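Local atomic coordinates of muramidase (PDB entry 6ZMV), a protein that hydrolyses the glycan backbone of bacterial peptidoglycan as a fungal lysozyme of glycoside hydrolase family 25. Residues Val14-Ala19 / Phe42-Thr47; Arg122-Thr125 / Arg129-Met132; Tyr138-Cys143 / Gly170-Gln175; Ser163-Ile168 / Thr176-Asn181. All blocks are in the same frame, centred on the assembly; numbering follows the deposited sequence.

Contact 1. Residues Val14-Ala19 / Phe42-Thr47; sequences VNYAGA and FSTHYT
On the outside of the curled, barrel-like sheet of this family 25 muramidase, helix 16-21 meets helix 42-51 through a tyrosine-histidine pair, Y16 and H45. Each helix belongs to a connection on one side or the other of strand 26-33, and the pair joins the two connections. The hydroxyl of Y16 and ND1 of H45 make a short hydrogen bond, OH to ND1 2.6 Å, in which either atom could hold the proton. It lies near the plane of both rings, so each group is met at its edge. The rings themselves sit rim to rim with planes at 73°, neither over the face of the other, and the two side chains cross at about a right angle. In H45, CG stands anti to the carbonyl carbon (chi1 -71°), which swings ND1 round to the Y16 hydroxyl. The far nitrogen, NE2, is hydrogen-bonded to the carbonyl of S8, so both imidazole nitrogens are engaged, which probably fixes the ring's rotation. Were Y16 an alanine, ND1 of H45 would be likely to lose its hydroxyl mate, leaving the imidazole held from one end alone. T44 CG2 adds a looser touch, 3.8 Å from Y16 OH. V14, which also packs on F5 and I7 of strand 2-7, puts CG2 3.7 Å from CE1 of H45.

Contact 2. Residues Arg122-Thr125 / Arg129-Met132; sequences RYKT and RYPM. With SO4 (sulfate ion), chain G.
K124 reaches from helix 109-127 across the face of Y130, whose backbone follows the turn at the helix end. Its CB lies 4.0 Å from Y130 CE1, and CG keeps a similar distance from CE1 and CZ. A bend at the next torsion (chi2 72°) carries the chain over the ring: CD stands above its centre, 3.8 Å from the Y130 centroid and 7° off the normal, a CH-pi contact. CE continues toward CE2, still over that face. At the tip, NZ donates to O1 of a sulfate ion, K124 NZ to O1 3.0 Å, and also to the carbonyl of G128. The same sulfate oxygen accepts the backbone N-H of Y130, so two donors grip it; the ion probably comes from the crystallisation liquor. At the base of the lysine, CA is 3.2 Å from R129 O in a CA-H...O contact. Beside it, Y123 lays CD2 3.7 Å from P131 CB, while its hydroxyl turns to G81 and G92. The guanidinium of R129 makes a cation-pi contact with W83, and its NH2 hydrogen-bonds the carbonyl of L203. The contact thus folds the end of helix 109-127 back on the loop that enters strand 132-136.

Contact 3. Residues Tyr138-Cys143 / Gly170-Gln175; sequences YWWVEC and GGWGYQ
W140 and W172 form a T-shaped, edge-to-face tryptophan pair that ties helix 137-144 to the loop between strands 156-159 and 177-181 in the family 25 barrel-like fold. W172 supplies the edge and W140 the face. The six-membered rings have centroids 5.2 Å apart and planes at 65°, and the side chains cross at about a right angle. The corner of the W172 benzene ring does the touching: CZ3 comes 3.6 Å from CE2 of W140, above the indole plane but displaced toward its rim, and CH2 lies 3.7 Å from W140 CZ2. With CG of W140 anti to the backbone N (chi1 -167°), the indole projects from the helix toward the loop and offers W172 its broad side. Both indole nitrogens are satisfied away from the pair, W140 NE1 by the carbonyl of S147 and W172 NE1 by that of C154. These bonds probably help fix how each ring is turned. CZ3 lies over the CE2-NE1 side of the W140 indole, and the ring contact itself is apolar packing with no polar bond. Around the pair, I116 of helix 109-127 and I133 and T135 of strand 132-136 pack on W140, and L156 packs on W172. With only an alanine methyl in place of the W140 indole, a gap is likely to open beside the W172 edge and the carbonyl of S147 to lose its indole donor. G170 lies close to the nitrogen end of the same indole: its CA sits 3.7 Å from W140 NE1, where a side chain of any size would run into the ring.

Contact 4. Residues Ser163-Ile168 / Thr176-Asn181; sequences SSVGEI and TIWQFN
This is a surface packing contact in which the start of the loop 163-168, between strands 156-159 and 177-181, packs against the indole of W178 on the second of those strands, with V165 over its face. V165 carries it. Its CG2 stands above the five-membered ring, 3.7 Å from the ring centroid and 10° off the normal, a CH-pi contact, and CB follows over the same face of the indole. The methyl gets there because CG2 is anti to the backbone N of V165, leaving CG1 between that nitrogen and the carbonyl carbon (chi1 74°). V165 N also lies over the face, 3.6 Å from W178 CZ2. S164 C is 3.4 Å from W178 CZ2. S163 O reaches the rim instead, near the ring plane at CH2. On the opposite face F180 CB rests 3.5 Å above the indole plane, so W178 is held between the loop and its own strand. The polar end of the indole is committed elsewhere, NE1 donating its N-H to the carbonyl of R160. Between the segments the contact therefore rests on dispersion and CH-pi attraction, and the bond to R160 probably sets the in-plane direction of the ring.

Contact 3 is buried, contacts 1 and 2 are partly buried, and contact 4 lies at the surface. Contacts 3 and 4 share the connection between strands 156-159 and 177-181: their segments alternate along the chain and touch, Q175 NE2 lying 3.7 Å from I168 CD1. Both rest on tryptophans whose indole N-H is spent on a carbonyl elsewhere, one ring meeting another ring, the other a valine methyl. Contact 2 reaches contact 4 through M132 and I177, although their centres are about 23 Å apart. Contact 1 touches none of the others, and it alone has a direct hydrogen bond between its segments; contact 2 places its polar link through a sulfate.

Contact 1. Residues Val14-Ala19 / Phe42-Thr47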
loop_
_atom_site.group_PDB
_atom_site.type_symbol
_atom_site.label_atom_id
_atom_site.label_comp_id
_atom_site.label_asym_id
_atom_site.label_seq_id
_atom_site.Cartn_x
_atom_site.Cartn_y
_atom_site.Cartn_z
ATOM N N VAL A 14 -5.074 -18.647 -1.295
ATOM C CA VAL A 14 -6.076 -17.806 -0.580
ATOM C C VAL A 14 -7.483 -18.136 -1.105
ATOM O O VAL A 14 -7.640 -18.119 -2.315
ATOM C CB VAL A 14 -5.756 -16.303 -0.710
ATOM C CG1 VAL A 14 -6.864 -15.460 -0.121
ATOM C CG2 VAL A 14 -4.467 -15.942 0.022
ATOM N N ASN A 15 -8.466 -18.289 -0.226
ATOM C CA ASN A 15 -9.870 -18.462 -0.629
ATOM C C ASN A 15 -10.495 -17.085 -0.755
ATOM O O ASN A 15 -11.104 -16.554 0.173
ATOM C CB ASN A 15 -10.577 -19.314 0.408
ATOM C CG ASN A 15 -12.012 -19.665 0.107
ATOM O OD1 ASN A 15 -12.708 -20.325 0.935
ATOM N ND2 ASN A 15 -12.485 -19.181 -0.991
ATOM N N TYR A 16 -10.338 -16.500 -1.928
ATOM C CA TYR A 16 -10.745 -15.113 -2.189
ATOM C C TYR A 16 -12.263 -14.979 -1.952
ATOM O O TYR A 16 -12.767 -14.003 -1.404
ATOM C CB TYR A 16 -10.412 -14.644 -3.588
ATOM C CG TYR A 16 -8.983 -14.940 -3.968
ATOM C CD1 TYR A 16 -7.934 -14.174 -3.502
ATOM C CD2 TYR A 16 -8.652 -16.034 -4.737
ATOM C CE1 TYR A 16 -6.606 -14.500 -3.773
ATOM C CE2 TYR A 16 -7.337 -16.410 -5.005
ATOM C CZ TYR A 16 -6.294 -15.670 -4.479
ATOM O OH TYR A 16 -5.037 -16.075 -4.722
ATOM N N ALA A 17 -13.004 -15.952 -2.473
ATOM C CA ALA A 17 -14.476 -15.938 -2.366
ATOM C C ALA A 17 -14.918 -16.056 -0.915
ATOM O O ALA A 17 -15.881 -15.392 -0.484
ATOM C CB ALA A 17 -15.099 -17.020 -3.195
ATOM N N GLY A 18 -14.221 -16.888 -0.156
ATOM C CA GLY A 18 -14.532 -16.996 1.278
ATOM C C GLY A 18 -14.281 -15.669 1.965
ATOM O O GLY A 18 -15.065 -15.259 2.803
ATOM N N ALA A 19 -13.189 -14.998 1.630
ATOM C CA ALA A 19 -12.890 -13.678 2.204
ATOM C C ALA A 19 -14.039 -12.714 1.873
ATOM O O ALA A 19 -14.562 -12.058 2.789
ATOM C CB ALA A 19 -11.561 -13.178 1.689
ATOM N N PHE A 42 1.608 -12.775 -7.382
ATOM C CA PHE A 42 0.828 -11.545 -7.665
ATOM C C PHE A 42 -0.315 -11.847 -8.614
ATOM O O PHE A 42 -1.468 -11.482 -8.354
ATOM C CB PHE A 42 1.727 -10.437 -8.222
ATOM C CG PHE A 42 0.924 -9.261 -8.706
ATOM C CD1 PHE A 42 0.497 -8.308 -7.815
ATOM C CD2 PHE A 42 0.558 -9.149 -10.061
ATOM C CE1 PHE A 42 -0.299 -7.268 -8.254
ATOM C CE2 PHE A 42 -0.258 -8.108 -10.480
ATOM C CZ PHE A 42 -0.652 -7.186 -9.583
ATOM N N SER A 43 -0.023 -12.447 -9.769
ATOM C CA SER A 43 -1.059 -12.615 -10.815
ATOM C C SER A 43 -2.137 -13.575 -10.300
ATOM O O SER A 43 -3.353 -13.378 -10.571
ATOM C CB SER A 43 -0.483 -13.063 -12.103
ATOM O OG SER A 43 0.361 -12.067 -12.628
ATOM N N THR A 44 -1.748 -14.617 -9.586
ATOM C CA THR A 44 -2.723 -15.568 -8.996
ATOM C C THR A 44 -3.669 -14.817 -8.070
ATOM O O THR A 44 -4.917 -14.951 -8.169
ATOM C CB THR A 44 -2.050 -16.683 -8.194
ATOM O OG1 THR A 44 -1.145 -17.391 -9.067
ATOM C CG2 THR A 44 -2.977 -17.628 -7.449
ATOM N N HIS A 45 -3.142 -14.015 -7.193
ATOM C CA HIS A 45 -3.953 -13.266 -6.234
ATOM C C HIS A 45 -4.793 -12.225 -6.934
ATOM O O HIS A 45 -5.980 -12.048 -6.603
ATOM C CB HIS A 45 -3.063 -12.631 -5.193
ATOM C CG HIS A 45 -2.422 -13.526 -4.203
ATOM N ND1 HIS A 45 -3.032 -14.672 -3.764
ATOM C CD2 HIS A 45 -1.245 -13.381 -3.527
ATOM C CE1 HIS A 45 -2.255 -15.233 -2.824
ATOM N NE2 HIS A 45 -1.123 -14.451 -2.643
ATOM N N TYR A 46 -4.235 -11.498 -7.872
ATOM C CA TYR A 46 -4.984 -10.410 -8.555
ATOM C C TYR A 46 -6.133 -10.950 -9.371
ATOM O O TYR A 46 -7.241 -10.446 -9.260
ATOM C CB TYR A 46 -3.994 -9.628 -9.422
ATOM C CG TYR A 46 -4.353 -8.203 -9.761
ATOM C CD1 TYR A 46 -3.942 -7.151 -8.963
ATOM C CD2 TYR A 46 -5.050 -7.879 -10.907
ATOM C CE1 TYR A 46 -4.140 -5.835 -9.318
ATOM C CE2 TYR A 46 -5.268 -6.566 -11.280
ATOM C CZ TYR A 46 -4.818 -5.537 -10.479
ATOM O OH TYR A 46 -4.935 -4.223 -10.834
ATOM N N THR A 47 -5.919 -12.083 -10.055
ATOM C CA THR A 47 -6.983 -12.750 -10.848
ATOM C C THR A 47 -8.057 -13.282 -9.907
ATOM O O THR A 47 -9.245 -13.115 -10.155
ATOM C CB THR A 47 -6.357 -13.855 -11.678
ATOM O OG1 THR A 47 -5.393 -13.309 -12.573
ATOM C CG2 THR A 47 -7.385 -14.614 -12.437
#

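Contact 2. Residues Arg122-Thr125 / Arg129-Met132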
loop_
_atom_site.group_PDB
_atom_site.type_symbol
_atom_site.label_atom_id
_atom_site.label_comp_id
_atom_site.label_asym_id
_atom_site.label_seq_id
_atom_site.Cartn_x
_atom_site.Cartn_y
_atom_site.Cartn_z
ATOM N N ARG A 122 6.812 9.983 -9.883
ATOM C CA ARG A 122 6.919 9.074 -11.040
ATOM C C ARG A 122 5.645 8.243 -11.179
ATOM O O ARG A 122 5.107 8.111 -12.308
ATOM C CB ARG A 122 8.127 8.174 -10.885
ATOM C CG ARG A 122 8.461 7.384 -12.122
ATOM C CD ARG A 122 8.688 8.231 -13.349
ATOM N NE ARG A 122 9.200 7.402 -14.410
ATOM C CZ ARG A 122 9.851 7.865 -15.450
ATOM N NH1 ARG A 122 10.045 9.155 -15.626
ATOM N NH2 ARG A 122 10.278 7.012 -16.348
ATOM N N TYR A 123 5.131 7.707 -10.081
ATOM C CA TYR A 123 3.894 6.914 -10.133
ATOM C C TYR A 123 2.719 7.759 -10.632
ATOM O O TYR A 123 1.905 7.245 -11.446
ATOM C CB TYR A 123 3.624 6.267 -8.764
ATOM C CG TYR A 123 2.452 5.324 -8.823
ATOM C CD1 TYR A 123 2.662 4.015 -9.216
ATOM C CD2 TYR A 123 1.150 5.768 -8.549
ATOM C CE1 TYR A 123 1.584 3.162 -9.359
ATOM C CE2 TYR A 123 0.080 4.905 -8.668
ATOM C CZ TYR A 123 0.289 3.601 -9.118
ATOM O OH TYR A 123 -0.807 2.717 -9.180
ATOM N N LYS A 124 2.626 9.003 -10.197
ATOM C CA LYS A 124 1.590 9.915 -10.648
ATOM C C LYS A 124 1.637 10.111 -12.156
ATOM O O LYS A 124 0.572 10.054 -12.795
ATOM C CB LYS A 124 1.742 11.243 -9.907
ATOM C CG LYS A 124 0.915 12.437 -10.359
ATOM C CD LYS A 124 -0.495 12.341 -10.050
ATOM C CE LYS A 124 -1.189 13.635 -10.394
ATOM N NZ LYS A 124 -2.664 13.450 -10.350
ATOM N N THR A 125 2.806 10.374 -12.735
ATOM C CA THR A 125 2.825 10.591 -14.195
ATOM C C THR A 125 2.510 9.303 -14.919
ATOM O O THR A 125 1.878 9.365 -15.980
ATOM C CB THR A 125 4.116 11.243 -14.675
ATOM O OG1 THR A 125 3.843 11.760 -15.975
ATOM C CG2 THR A 125 5.307 10.323 -14.657
ATOM N N ARG A 129 -2.452 9.119 -11.122
ATOM C CA ARG A 129 -2.813 9.460 -9.759
ATOM C C ARG A 129 -1.699 9.128 -8.799
ATOM O O ARG A 129 -0.783 8.360 -9.089
ATOM C CB ARG A 129 -4.140 8.864 -9.350
ATOM C CG ARG A 129 -4.057 7.370 -9.182
ATOM C CD ARG A 129 -5.450 6.805 -8.894
ATOM N NE ARG A 129 -6.040 7.295 -7.638
ATOM C CZ ARG A 129 -7.185 6.905 -7.149
ATOM N NH1 ARG A 129 -7.587 7.346 -5.973
ATOM N NH2 ARG A 129 -7.900 6.022 -7.816
ATOM N N TYR A 130 -1.763 9.776 -7.669
ATOM C CA TYR A 130 -0.807 9.521 -6.591
ATOM C C TYR A 130 -1.013 8.135 -5.993
ATOM O O TYR A 130 -2.152 7.666 -5.856
ATOM C CB TYR A 130 -0.924 10.608 -5.533
ATOM C CG TYR A 130 -0.354 11.934 -5.992
ATOM C CD1 TYR A 130 1.018 12.089 -6.111
ATOM C CD2 TYR A 130 -1.163 13.025 -6.224
ATOM C CE1 TYR A 130 1.583 13.272 -6.515
ATOM C CE2 TYR A 130 -0.598 14.234 -6.606
ATOM C CZ TYR A 130 0.774 14.361 -6.762
ATOM O OH TYR A 130 1.405 15.543 -7.117
ATOM N N PRO A 131 0.067 7.488 -5.548
ATOM C CA PRO A 131 -0.038 6.236 -4.841
ATOM C C PRO A 131 -0.477 6.487 -3.410
ATOM O O PRO A 131 -0.344 7.574 -2.858
ATOM C CB PRO A 131 1.372 5.683 -4.881
ATOM C CG PRO A 131 2.224 6.949 -4.810
ATOM C CD PRO A 131 1.456 7.999 -5.580
ATOM N N MET A 132 -0.905 5.410 -2.780
ATOM C CA MET A 132 -1.038 5.381 -1.308
ATOM C C MET A 132 0.353 5.159 -0.701
ATOM O O MET A 132 1.217 4.525 -1.345
ATOM C CB MET A 132 -1.983 4.259 -0.873
ATOM C CG MET A 132 -3.290 4.255 -1.651
ATOM S SD MET A 132 -4.633 3.337 -0.941
ATOM C CE MET A 132 -3.987 1.683 -1.163
HETATM S S SO4 G . -5.124 11.950 -7.559
HETATM O O1 SO4 G . -3.737 12.079 -7.942
HETATM O O2 SO4 G . -5.150 10.769 -6.757
HETATM O O3 SO4 G . -5.461 13.103 -6.756
HETATM O O4 SO4 G . -6.012 11.797 -8.690
#

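Contact 3. Residues Tyr138-Cys143 / Gly170-Gln175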
loop_
_atom_site.group_PDB
_atom_site.type_symbol
_atom_site.label_atom_id
_atom_site.label_comp_id
_atom_site.label_asym_id
_atom_site.label_seq_id
_atom_site.Cartn_x
_atom_site.Cartn_y
_atom_site.Cartn_z
ATOM N N TYR A 138 5.908 5.479 14.066
ATOM C CA TYR A 138 7.287 5.799 14.468
ATOM C C TYR A 138 8.247 5.727 13.280
ATOM O O TYR A 138 9.195 6.516 13.270
ATOM C CB TYR A 138 7.773 4.947 15.633
ATOM C CG TYR A 138 6.992 5.243 16.874
ATOM C CD1 TYR A 138 7.141 6.468 17.500
ATOM C CD2 TYR A 138 6.077 4.363 17.387
ATOM C CE1 TYR A 138 6.421 6.810 18.628
ATOM C CE2 TYR A 138 5.328 4.699 18.494
ATOM C CZ TYR A 138 5.482 5.928 19.108
ATOM O OH TYR A 138 4.681 6.178 20.210
ATOM N N TRP A 139 7.995 4.867 12.303
ATOM C CA TRP A 139 8.821 4.810 11.099
ATOM C C TRP A 139 8.763 6.172 10.420
ATOM O O TRP A 139 9.749 6.776 10.046
ATOM C CB TRP A 139 8.404 3.674 10.135
ATOM C CG TRP A 139 9.404 3.491 9.050
ATOM C CD1 TRP A 139 10.447 2.615 9.078
ATOM C CD2 TRP A 139 9.544 4.256 7.841
ATOM N NE1 TRP A 139 11.201 2.747 7.952
ATOM C CE2 TRP A 139 10.706 3.773 7.197
ATOM C CE3 TRP A 139 8.853 5.303 7.241
ATOM C CZ2 TRP A 139 11.183 4.325 6.012
ATOM C CZ3 TRP A 139 9.308 5.825 6.053
ATOM C CH2 TRP A 139 10.490 5.379 5.470
ATOM N N TRP A 140 7.553 6.683 10.227
ATOM C CA TRP A 140 7.418 7.975 9.481
ATOM C C TRP A 140 8.093 9.096 10.280
ATOM O O TRP A 140 8.760 9.953 9.697
ATOM C CB TRP A 140 5.923 8.268 9.263
ATOM C CG TRP A 140 5.701 9.359 8.279
ATOM C CD1 TRP A 140 5.496 10.680 8.491
ATOM C CD2 TRP A 140 5.892 9.219 6.851
ATOM N NE1 TRP A 140 5.481 11.354 7.294
ATOM C CE2 TRP A 140 5.737 10.488 6.292
ATOM C CE3 TRP A 140 6.140 8.137 6.005
ATOM C CZ2 TRP A 140 5.839 10.704 4.927
ATOM C CZ3 TRP A 140 6.227 8.345 4.651
ATOM C CH2 TRP A 140 6.109 9.615 4.144
ATOM N N VAL A 141 7.875 9.112 11.595
ATOM C CA VAL A 141 8.439 10.190 12.407
ATOM C C VAL A 141 9.972 10.161 12.275
ATOM O O VAL A 141 10.600 11.192 11.932
ATOM C CB VAL A 141 7.990 10.104 13.848
ATOM C CG1 VAL A 141 8.799 11.038 14.736
ATOM C CG2 VAL A 141 6.501 10.324 14.010
ATOM N N GLU A 142 10.602 9.031 12.550
ATOM C CA GLU A 142 12.091 9.010 12.562
ATOM C C GLU A 142 12.657 9.116 11.146
ATOM O O GLU A 142 13.617 9.812 10.939
ATOM C CB GLU A 142 12.572 7.701 13.159
ATOM C CG GLU A 142 14.074 7.512 13.107
ATOM C CD GLU A 142 14.627 6.293 13.776
ATOM O OE1 GLU A 142 15.857 6.246 13.892
ATOM O OE2 GLU A 142 13.887 5.307 13.959
ATOM N N CYS A 143 12.070 8.436 10.182
ATOM C CA CYS A 143 12.749 8.235 8.895
ATOM C C CYS A 143 12.487 9.402 7.937
ATOM O O CYS A 143 13.264 9.621 7.004
ATOM C CB CYS A 143 12.361 6.910 8.241
ATOM S SG CYS A 143 12.949 5.486 9.177
ATOM N N GLY A 170 2.657 12.759 10.136
ATOM C CA GLY A 170 2.923 13.449 8.878
ATOM C C GLY A 170 1.909 14.511 8.535
ATOM O O GLY A 170 1.847 14.874 7.371
ATOM N N GLY A 171 1.138 15.018 9.469
ATOM C CA GLY A 171 0.153 16.025 9.093
ATOM C C GLY A 171 -0.966 15.494 8.225
ATOM O O GLY A 171 -1.788 16.297 7.748
ATOM N N TRP A 172 -1.068 14.187 8.056
ATOM C CA TRP A 172 -2.294 13.621 7.401
ATOM C C TRP A 172 -3.492 13.914 8.267
ATOM O O TRP A 172 -3.389 13.924 9.501
ATOM C CB TRP A 172 -2.094 12.135 7.185
ATOM C CG TRP A 172 -1.474 11.711 5.881
ATOM C CD1 TRP A 172 -2.117 11.666 4.671
ATOM C CD2 TRP A 172 -0.151 11.252 5.613
ATOM N NE1 TRP A 172 -1.287 11.211 3.696
ATOM C CE2 TRP A 172 -0.076 10.915 4.248
ATOM C CE3 TRP A 172 0.957 11.042 6.432
ATOM C CZ2 TRP A 172 1.113 10.393 3.689
ATOM C CZ3 TRP A 172 2.129 10.570 5.867
ATOM C CH2 TRP A 172 2.184 10.207 4.518
ATOM N N GLY A 173 -4.609 14.078 7.650
ATOM C CA GLY A 173 -5.746 14.347 8.601
ATOM C C GLY A 173 -6.180 13.068 9.367
ATOM O O GLY A 173 -6.776 13.074 10.441
ATOM N N TYR A 174 -6.032 11.994 8.678
ATOM C CA TYR A 174 -6.638 10.694 8.965
ATOM C C TYR A 174 -5.949 9.700 8.063
ATOM O O TYR A 174 -5.393 10.050 7.017
ATOM C CB TYR A 174 -8.152 10.673 8.687
ATOM C CG TYR A 174 -8.483 11.212 7.317
ATOM C CD1 TYR A 174 -8.649 12.563 7.074
ATOM C CD2 TYR A 174 -8.581 10.343 6.251
ATOM C CE1 TYR A 174 -8.865 13.023 5.798
ATOM C CE2 TYR A 174 -8.757 10.802 4.960
ATOM C CZ TYR A 174 -8.910 12.145 4.732
ATOM O OH TYR A 174 -9.129 12.587 3.469
ATOM N N GLN A 175 -5.997 8.440 8.480
ATOM C CA GLN A 175 -5.595 7.319 7.607
ATOM C C GLN A 175 -6.771 6.984 6.687
ATOM O O GLN A 175 -7.921 6.970 7.105
ATOM C CB GLN A 175 -5.196 6.116 8.460
ATOM C CG GLN A 175 -6.313 5.178 8.920
ATOM C CD GLN A 175 -7.330 5.685 9.908
ATOM O OE1 GLN A 175 -8.354 4.982 10.186
ATOM N NE2 GLN A 175 -7.055 6.796 10.500
#

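Contact 4. Residues Ser163-Ile168 / Thr176-Asn181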
loop_
_atom_site.group_PDB
_atom_site.type_symbol
_atom_site.label_atom_id
_atom_site.label_comp_id
_atom_site.label_asym_id
_atom_site.label_seq_id
_atom_site.Cartn_x
_atom_site.Cartn_y
_atom_site.Cartn_z
ATOM N N SER A 163 -6.129 -1.714 19.533
ATOM C CA SER A 163 -7.593 -1.515 19.485
ATOM C C SER A 163 -7.986 -0.177 18.889
ATOM O O SER A 163 -9.171 -0.016 18.553
ATOM C CB SER A 163 -8.193 -1.688 20.813
ATOM O OG SER A 163 -7.635 -0.766 21.708
ATOM N N SER A 164 -7.032 0.752 18.778
ATOM C CA SER A 164 -7.243 2.109 18.221
ATOM C C SER A 164 -6.128 2.451 17.243
ATOM O O SER A 164 -5.015 1.929 17.368
ATOM C CB SER A 164 -7.265 3.133 19.319
ATOM O OG SER A 164 -8.391 2.981 20.154
ATOM N N VAL A 165 -6.416 3.339 16.308
ATOM C CA VAL A 165 -5.445 3.695 15.255
ATOM C C VAL A 165 -4.312 4.518 15.841
ATOM O O VAL A 165 -3.194 4.496 15.251
ATOM C CB VAL A 165 -6.160 4.351 14.076
ATOM C CG1 VAL A 165 -6.573 5.772 14.425
ATOM C CG2 VAL A 165 -5.343 4.308 12.815
ATOM N N GLY A 166 -4.534 5.219 16.944
ATOM C CA GLY A 166 -3.490 6.082 17.506
ATOM C C GLY A 166 -3.239 7.370 16.750
ATOM O O GLY A 166 -4.055 7.794 15.942
ATOM N N GLU A 167 -2.106 7.982 17.018
ATOM C CA GLU A 167 -1.793 9.295 16.435
ATOM C C GLU A 167 -1.543 9.134 14.924
ATOM O O GLU A 167 -0.936 8.141 14.465
ATOM C CB GLU A 167 -0.584 9.931 17.126
ATOM C CG GLU A 167 -0.895 10.282 18.572
ATOM C CD GLU A 167 -1.712 11.547 18.705
ATOM O OE1 GLU A 167 -1.534 12.467 17.847
ATOM O OE2 GLU A 167 -2.518 11.627 19.641
ATOM N N ILE A 168 -1.970 10.151 14.178
ATOM C CA ILE A 168 -1.785 10.170 12.725
ATOM C C ILE A 168 -0.497 10.930 12.426
ATOM O O ILE A 168 -0.343 12.084 12.831
ATOM C CB ILE A 168 -2.996 10.791 12.043
ATOM C CG1 ILE A 168 -4.360 10.271 12.527
ATOM C CG2 ILE A 168 -2.865 10.668 10.554
ATOM C CD1 ILE A 168 -4.556 8.791 12.336
ATOM N N THR A 176 -6.460 6.671 5.449
ATOM C CA THR A 176 -7.425 6.118 4.494
ATOM C C THR A 176 -7.701 4.644 4.805
ATOM O O THR A 176 -8.863 4.173 4.695
ATOM C CB THR A 176 -6.970 6.413 3.076
ATOM O OG1 THR A 176 -6.950 7.822 2.880
ATOM C CG2 THR A 176 -7.847 5.764 2.055
ATOM N N ILE A 177 -6.673 3.899 5.111
ATOM C CA ILE A 177 -6.758 2.475 5.486
ATOM C C ILE A 177 -5.938 2.314 6.754
ATOM O O ILE A 177 -4.855 2.894 6.861
ATOM C CB ILE A 177 -6.329 1.538 4.334
ATOM C CG1 ILE A 177 -7.213 1.705 3.095
ATOM C CG2 ILE A 177 -6.243 0.078 4.780
ATOM C CD1 ILE A 177 -6.650 1.133 1.816
ATOM N N TRP A 178 -6.418 1.491 7.672
ATOM C CA TRP A 178 -5.719 1.056 8.884
ATOM C C TRP A 178 -5.386 -0.422 8.776
ATOM O O TRP A 178 -6.311 -1.240 8.646
ATOM C CB TRP A 178 -6.644 1.337 10.052
ATOM C CG TRP A 178 -6.178 0.936 11.404
ATOM C CD1 TRP A 178 -4.924 0.690 11.854
ATOM C CD2 TRP A 178 -7.029 0.719 12.526
ATOM N NE1 TRP A 178 -4.920 0.376 13.187
ATOM C CE2 TRP A 178 -6.214 0.378 13.631
ATOM C CE3 TRP A 178 -8.422 0.767 12.699
ATOM C CZ2 TRP A 178 -6.762 0.035 14.868
ATOM C CZ3 TRP A 178 -8.942 0.517 13.948
ATOM C CH2 TRP A 178 -8.123 0.176 15.025
ATOM N N GLN A 179 -4.136 -0.776 8.876
ATOM C CA GLN A 179 -3.680 -2.165 9.002
ATOM C C GLN A 179 -3.615 -2.443 10.492
ATOM O O GLN A 179 -2.716 -1.927 11.174
ATOM C CB GLN A 179 -2.363 -2.417 8.291
ATOM C CG GLN A 179 -2.037 -3.898 8.226
ATOM C CD GLN A 179 -0.598 -4.139 7.792
ATOM O OE1 GLN A 179 0.339 -3.799 8.555
ATOM N NE2 GLN A 179 -0.467 -4.598 6.571
ATOM N N PHE A 180 -4.541 -3.222 11.002
ATOM C CA PHE A 180 -4.727 -3.320 12.483
ATOM C C PHE A 180 -4.285 -4.645 13.092
ATOM O O PHE A 180 -4.215 -4.709 14.304
ATOM C CB PHE A 180 -6.170 -3.038 12.860
ATOM C CG PHE A 180 -7.188 -3.984 12.286
ATOM C CD1 PHE A 180 -7.542 -5.122 13.017
ATOM C CD2 PHE A 180 -7.855 -3.738 11.081
ATOM C CE1 PHE A 180 -8.532 -5.960 12.539
ATOM C CE2 PHE A 180 -8.861 -4.577 10.626
ATOM C CZ PHE A 180 -9.179 -5.687 11.339
ATOM N N ASN A 181 -3.904 -5.641 12.276
ATOM C CA ASN A 181 -3.243 -6.850 12.793
ATOM C C ASN A 181 -2.572 -7.594 11.638
ATOM O O ASN A 181 -2.740 -7.236 10.465
ATOM C CB ASN A 181 -4.184 -7.706 13.630
ATOM C CG ASN A 181 -5.240 -8.498 12.901
ATOM O OD1 ASN A 181 -6.389 -8.634 13.366
ATOM N ND2 ASN A 181 -4.891 -9.046 11.782
#